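Local coordinates for XC6422 protein (Xanthomonas campestris, PDB 2FUK) that probably acts as a hydrolase, being a small serine alpha/beta-hydrolase without a lid, at residues Leu113-Arg127 with Gln135-Phe149. Numbering follows the deposited sequence.
Sequences LWLAGFSFGAYVSLR and QVLISIAPPAGRWDF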
# COMPACT_ATOMS: atom_id res chain seq x y z
N LEU A 113 -14.86 16.97 5.29
CA LEU A 113 -15.20 15.62 5.70
C LEU A 113 -15.59 14.64 4.60
O LEU A 113 -16.43 14.92 3.75
CB LEU A 113 -16.34 15.68 6.72
CG LEU A 113 -16.83 14.34 7.27
CD1 LEU A 113 -15.83 13.79 8.26
CD2 LEU A 113 -18.18 14.55 7.94
N TRP A 114 -14.96 13.47 4.64
CA TRP A 114 -15.26 12.41 3.69
C TRP A 114 -15.87 11.26 4.49
O TRP A 114 -15.47 11.00 5.61
CB TRP A 114 -13.99 11.91 2.99
CG TRP A 114 -13.48 12.81 1.91
CD1 TRP A 114 -13.66 14.17 1.80
CD2 TRP A 114 -12.61 12.44 0.83
NE1 TRP A 114 -12.95 14.65 0.72
CE2 TRP A 114 -12.30 13.61 0.11
CE3 TRP A 114 -12.06 11.22 0.41
CZ2 TRP A 114 -11.45 13.60 -1.01
CZ3 TRP A 114 -11.22 11.21 -0.70
CH2 TRP A 114 -10.93 12.39 -1.40
N LEU A 115 -16.86 10.58 3.91
CA LEU A 115 -17.50 9.45 4.56
C LEU A 115 -17.39 8.24 3.65
O LEU A 115 -17.49 8.36 2.43
CB LEU A 115 -18.98 9.74 4.85
CG LEU A 115 -19.35 10.82 5.87
CD1 LEU A 115 -20.87 10.90 6.00
CD2 LEU A 115 -18.73 10.49 7.22
N ALA A 116 -17.18 7.07 4.25
CA ALA A 116 -17.09 5.84 3.49
C ALA A 116 -17.67 4.73 4.36
O ALA A 116 -17.72 4.85 5.58
CB ALA A 116 -15.64 5.52 3.14
N GLY A 117 -18.11 3.66 3.72
CA GLY A 117 -18.66 2.56 4.49
C GLY A 117 -18.72 1.31 3.65
O GLY A 117 -18.77 1.38 2.43
N PHE A 118 -18.69 0.17 4.33
CA PHE A 118 -18.76 -1.12 3.68
C PHE A 118 -20.05 -1.84 4.09
O PHE A 118 -20.31 -2.02 5.28
CB PHE A 118 -17.53 -1.96 4.06
CG PHE A 118 -17.62 -3.41 3.66
CD1 PHE A 118 -18.09 -3.78 2.40
CD2 PHE A 118 -17.20 -4.40 4.54
CE1 PHE A 118 -18.14 -5.12 2.02
CE2 PHE A 118 -17.25 -5.75 4.17
CZ PHE A 118 -17.72 -6.11 2.91
N SER A 119 -20.85 -2.21 3.09
CA SER A 119 -22.11 -2.93 3.27
C SER A 119 -23.05 -2.18 4.22
O SER A 119 -23.54 -1.10 3.89
CB SER A 119 -21.83 -4.36 3.75
OG SER A 119 -22.85 -5.26 3.35
N PHE A 120 -23.32 -2.74 5.40
CA PHE A 120 -24.18 -2.06 6.36
C PHE A 120 -23.64 -0.65 6.60
O PHE A 120 -24.40 0.30 6.76
CB PHE A 120 -24.25 -2.83 7.68
CG PHE A 120 -24.94 -2.09 8.80
CD1 PHE A 120 -24.20 -1.46 9.80
CD2 PHE A 120 -26.33 -2.01 8.85
CE1 PHE A 120 -24.83 -0.77 10.84
CE2 PHE A 120 -26.97 -1.32 9.89
CZ PHE A 120 -26.21 -0.70 10.88
N GLY A 121 -22.31 -0.53 6.62
CA GLY A 121 -21.69 0.76 6.84
C GLY A 121 -21.94 1.73 5.70
O GLY A 121 -21.91 2.95 5.89
N ALA A 122 -22.16 1.19 4.51
CA ALA A 122 -22.45 2.03 3.35
C ALA A 122 -23.88 2.53 3.47
O ALA A 122 -24.20 3.65 3.08
CB ALA A 122 -22.26 1.23 2.06
N TYR A 123 -24.76 1.67 4.00
CA TYR A 123 -26.15 2.06 4.18
C TYR A 123 -26.22 3.20 5.19
O TYR A 123 -26.88 4.20 4.95
CB TYR A 123 -26.98 0.86 4.67
CG TYR A 123 -28.35 1.21 5.22
CD1 TYR A 123 -29.35 1.72 4.39
CD2 TYR A 123 -28.64 1.02 6.57
CE1 TYR A 123 -30.62 2.03 4.89
CE2 TYR A 123 -29.91 1.32 7.08
CZ TYR A 123 -30.89 1.83 6.23
OH TYR A 123 -32.15 2.11 6.73
N VAL A 124 -25.54 3.04 6.32
CA VAL A 124 -25.57 4.07 7.36
C VAL A 124 -24.97 5.40 6.90
O VAL A 124 -25.53 6.46 7.19
CB VAL A 124 -24.84 3.60 8.65
CG1 VAL A 124 -24.79 4.74 9.67
CG2 VAL A 124 -25.56 2.41 9.24
N SER A 125 -23.84 5.36 6.20
CA SER A 125 -23.24 6.61 5.75
C SER A 125 -24.05 7.28 4.65
O SER A 125 -24.13 8.51 4.61
CB SER A 125 -21.79 6.39 5.31
OG SER A 125 -21.65 5.37 4.34
N LEU A 126 -24.67 6.50 3.77
CA LEU A 126 -25.48 7.08 2.71
C LEU A 126 -26.73 7.74 3.31
O LEU A 126 -27.09 8.86 2.95
CB LEU A 126 -25.90 5.99 1.70
CG LEU A 126 -26.79 6.47 0.55
CD1 LEU A 126 -26.09 7.56 -0.24
CD2 LEU A 126 -27.14 5.29 -0.35
N ARG A 127 -27.38 7.05 4.24
CA ARG A 127 -28.56 7.59 4.89
C ARG A 127 -28.21 8.84 5.69
O ARG A 127 -29.01 9.76 5.80
CB ARG A 127 -29.20 6.54 5.81
CG ARG A 127 -29.98 5.44 5.07
CD ARG A 127 -31.43 5.42 5.52
NE ARG A 127 -32.12 6.66 5.20
CZ ARG A 127 -32.82 6.89 4.09
NH1 ARG A 127 -32.95 5.94 3.16
NH2 ARG A 127 -33.41 8.06 3.90
N GLN A 135 -18.05 15.93 1.82
CA GLN A 135 -17.54 16.44 0.55
C GLN A 135 -17.46 15.28 -0.44
O GLN A 135 -17.67 15.45 -1.64
CB GLN A 135 -16.16 17.07 0.77
CG GLN A 135 -15.39 17.43 -0.50
CD GLN A 135 -14.16 18.30 -0.20
OE1 GLN A 135 -14.19 19.53 -0.37
NE2 GLN A 135 -13.08 17.66 0.26
N VAL A 136 -17.16 14.09 0.09
CA VAL A 136 -17.05 12.88 -0.71
C VAL A 136 -17.69 11.72 0.05
O VAL A 136 -17.54 11.62 1.27
CB VAL A 136 -15.57 12.51 -0.99
CG1 VAL A 136 -15.48 11.06 -1.49
CG2 VAL A 136 -14.99 13.44 -2.03
N LEU A 137 -18.41 10.86 -0.67
CA LEU A 137 -19.03 9.68 -0.07
C LEU A 137 -18.54 8.46 -0.83
O LEU A 137 -18.53 8.46 -2.06
CB LEU A 137 -20.55 9.74 -0.17
CG LEU A 137 -21.31 8.52 0.37
CD1 LEU A 137 -21.12 8.42 1.88
CD2 LEU A 137 -22.78 8.65 0.03
N ILE A 138 -18.12 7.42 -0.11
CA ILE A 138 -17.65 6.19 -0.75
C ILE A 138 -18.49 5.04 -0.23
O ILE A 138 -18.57 4.83 0.98
CB ILE A 138 -16.17 5.92 -0.43
CG1 ILE A 138 -15.31 7.07 -0.97
CG2 ILE A 138 -15.74 4.60 -1.05
CD1 ILE A 138 -13.93 7.12 -0.35
N SER A 139 -19.13 4.31 -1.14
CA SER A 139 -19.96 3.17 -0.76
C SER A 139 -19.38 1.89 -1.32
O SER A 139 -19.31 1.72 -2.53
CB SER A 139 -21.38 3.35 -1.30
OG SER A 139 -21.93 4.59 -0.91
N ILE A 140 -18.97 0.99 -0.44
CA ILE A 140 -18.42 -0.29 -0.86
C ILE A 140 -19.50 -1.34 -0.60
O ILE A 140 -19.89 -1.57 0.54
CB ILE A 140 -17.15 -0.63 -0.05
CG1 ILE A 140 -16.13 0.51 -0.20
CG2 ILE A 140 -16.57 -1.95 -0.53
CD1 ILE A 140 -14.89 0.35 0.69
N ALA A 141 -19.97 -1.96 -1.67
CA ALA A 141 -21.02 -2.97 -1.60
C ALA A 141 -22.28 -2.46 -0.91
O ALA A 141 -22.75 -3.05 0.07
CB ALA A 141 -20.50 -4.21 -0.88
N PRO A 142 -22.86 -1.35 -1.42
CA PRO A 142 -24.08 -0.83 -0.79
C PRO A 142 -25.10 -1.95 -0.87
O PRO A 142 -25.38 -2.46 -1.94
CB PRO A 142 -24.45 0.36 -1.68
CG PRO A 142 -23.88 -0.02 -3.02
CD PRO A 142 -22.54 -0.61 -2.65
N PRO A 143 -25.68 -2.34 0.28
CA PRO A 143 -26.66 -3.42 0.32
C PRO A 143 -28.03 -3.15 -0.29
O PRO A 143 -29.04 -3.23 0.41
CB PRO A 143 -26.73 -3.74 1.81
CG PRO A 143 -26.57 -2.39 2.42
CD PRO A 143 -25.43 -1.80 1.63
N ALA A 144 -28.07 -2.84 -1.58
CA ALA A 144 -29.35 -2.60 -2.25
C ALA A 144 -30.12 -3.91 -2.23
O ALA A 144 -29.54 -5.00 -2.30
CB ALA A 144 -29.12 -2.15 -3.68
N GLY A 145 -31.44 -3.80 -2.13
CA GLY A 145 -32.26 -5.00 -2.09
C GLY A 145 -32.59 -5.44 -0.67
O GLY A 145 -33.53 -6.22 -0.48
N ARG A 146 -31.85 -4.96 0.33
CA ARG A 146 -32.11 -5.35 1.71
C ARG A 146 -32.44 -4.16 2.63
O ARG A 146 -33.19 -4.30 3.60
CB ARG A 146 -30.91 -6.12 2.27
CG ARG A 146 -31.25 -7.09 3.41
CD ARG A 146 -32.27 -8.13 2.96
NE ARG A 146 -31.77 -8.91 1.82
CZ ARG A 146 -32.50 -9.79 1.13
NH1 ARG A 146 -33.77 -10.02 1.46
NH2 ARG A 146 -31.95 -10.44 0.11
N TRP A 147 -31.88 -2.99 2.32
CA TRP A 147 -32.12 -1.78 3.10
C TRP A 147 -32.78 -0.71 2.23
O TRP A 147 -32.72 -0.76 1.00
CB TRP A 147 -30.80 -1.23 3.66
CG TRP A 147 -30.09 -2.16 4.59
CD1 TRP A 147 -29.02 -2.96 4.30
CD2 TRP A 147 -30.39 -2.39 5.98
NE1 TRP A 147 -28.63 -3.66 5.42
CE2 TRP A 147 -29.46 -3.33 6.46
CE3 TRP A 147 -31.36 -1.88 6.85
CZ2 TRP A 147 -29.46 -3.79 7.78
CZ3 TRP A 147 -31.36 -2.33 8.18
CH2 TRP A 147 -30.42 -3.28 8.62
N ASP A 148 -33.40 0.28 2.87
CA ASP A 148 -34.08 1.34 2.14
C ASP A 148 -33.18 2.53 1.83
O ASP A 148 -32.71 3.21 2.74
CB ASP A 148 -35.30 1.82 2.92
CG ASP A 148 -35.95 3.02 2.29
OD1 ASP A 148 -36.20 2.98 1.06
OD2 ASP A 148 -36.21 4.00 3.02
N PHE A 149 -32.95 2.77 0.53
CA PHE A 149 -32.11 3.87 0.06
C PHE A 149 -32.92 5.04 -0.50
O PHE A 149 -32.37 5.92 -1.17
CB PHE A 149 -31.15 3.39 -1.04
CG PHE A 149 -30.13 2.38 -0.59
CD1 PHE A 149 -29.44 1.63 -1.52
CD2 PHE A 149 -29.87 2.18 0.76
CE1 PHE A 149 -28.49 0.67 -1.12
CE2 PHE A 149 -28.92 1.23 1.18
CZ PHE A 149 -28.24 0.47 0.23
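Y123 and W147 stack face to face, the tyrosine ring against the indole's five-membered ring, with centroids 4.4 Å apart and planes 21° from parallel. W147 CB also sits over the tyrosine ring, a CH-pi contact 3.6 Å from its centroid. Y123 swings out from the helix with chi1 166°, CG opposite the backbone N, and this carries its ring onto the indole. F120 turns an edge toward the indole face, and F149 meets Y123 rim to rim, completing an aromatic cluster.

The tight part lies deeper. Strands 113-118 and 136-140 run parallel, 7° apart, and their bonds continue into the turn, where S119 N donates to I140 O at 2.8 Å, almost straight. On one face, V136 CB covers the indole of W114 and A116 meets I138; on the other, L126 CD1 presses on L137 CD2 at a snug 3.5 Å. G117, S119 and G121 fit the nucleophile elbow, with S119, H195 and D166 a likely catalytic triad; G117 N donates to I138 O and G117 O accepts from I140 N.

Toward solvent the grip is looser. R127, bent along its chain, gives NH1 to D148 O at 2.8 Å, from above the carbonyl plane, while D148 OD2 offers only a long salt bridge; NH1 also bonds S150 O, and D148 OD1 bonds S150 OG.

Together the segments frame the beta-alpha-beta unit of strand 112-118, helix 120-132 and strand 136-140, between strands 38-43 and 158-163, with helix 92-107 touching F120 and R127 and helix 171-178 touching L126 and P142.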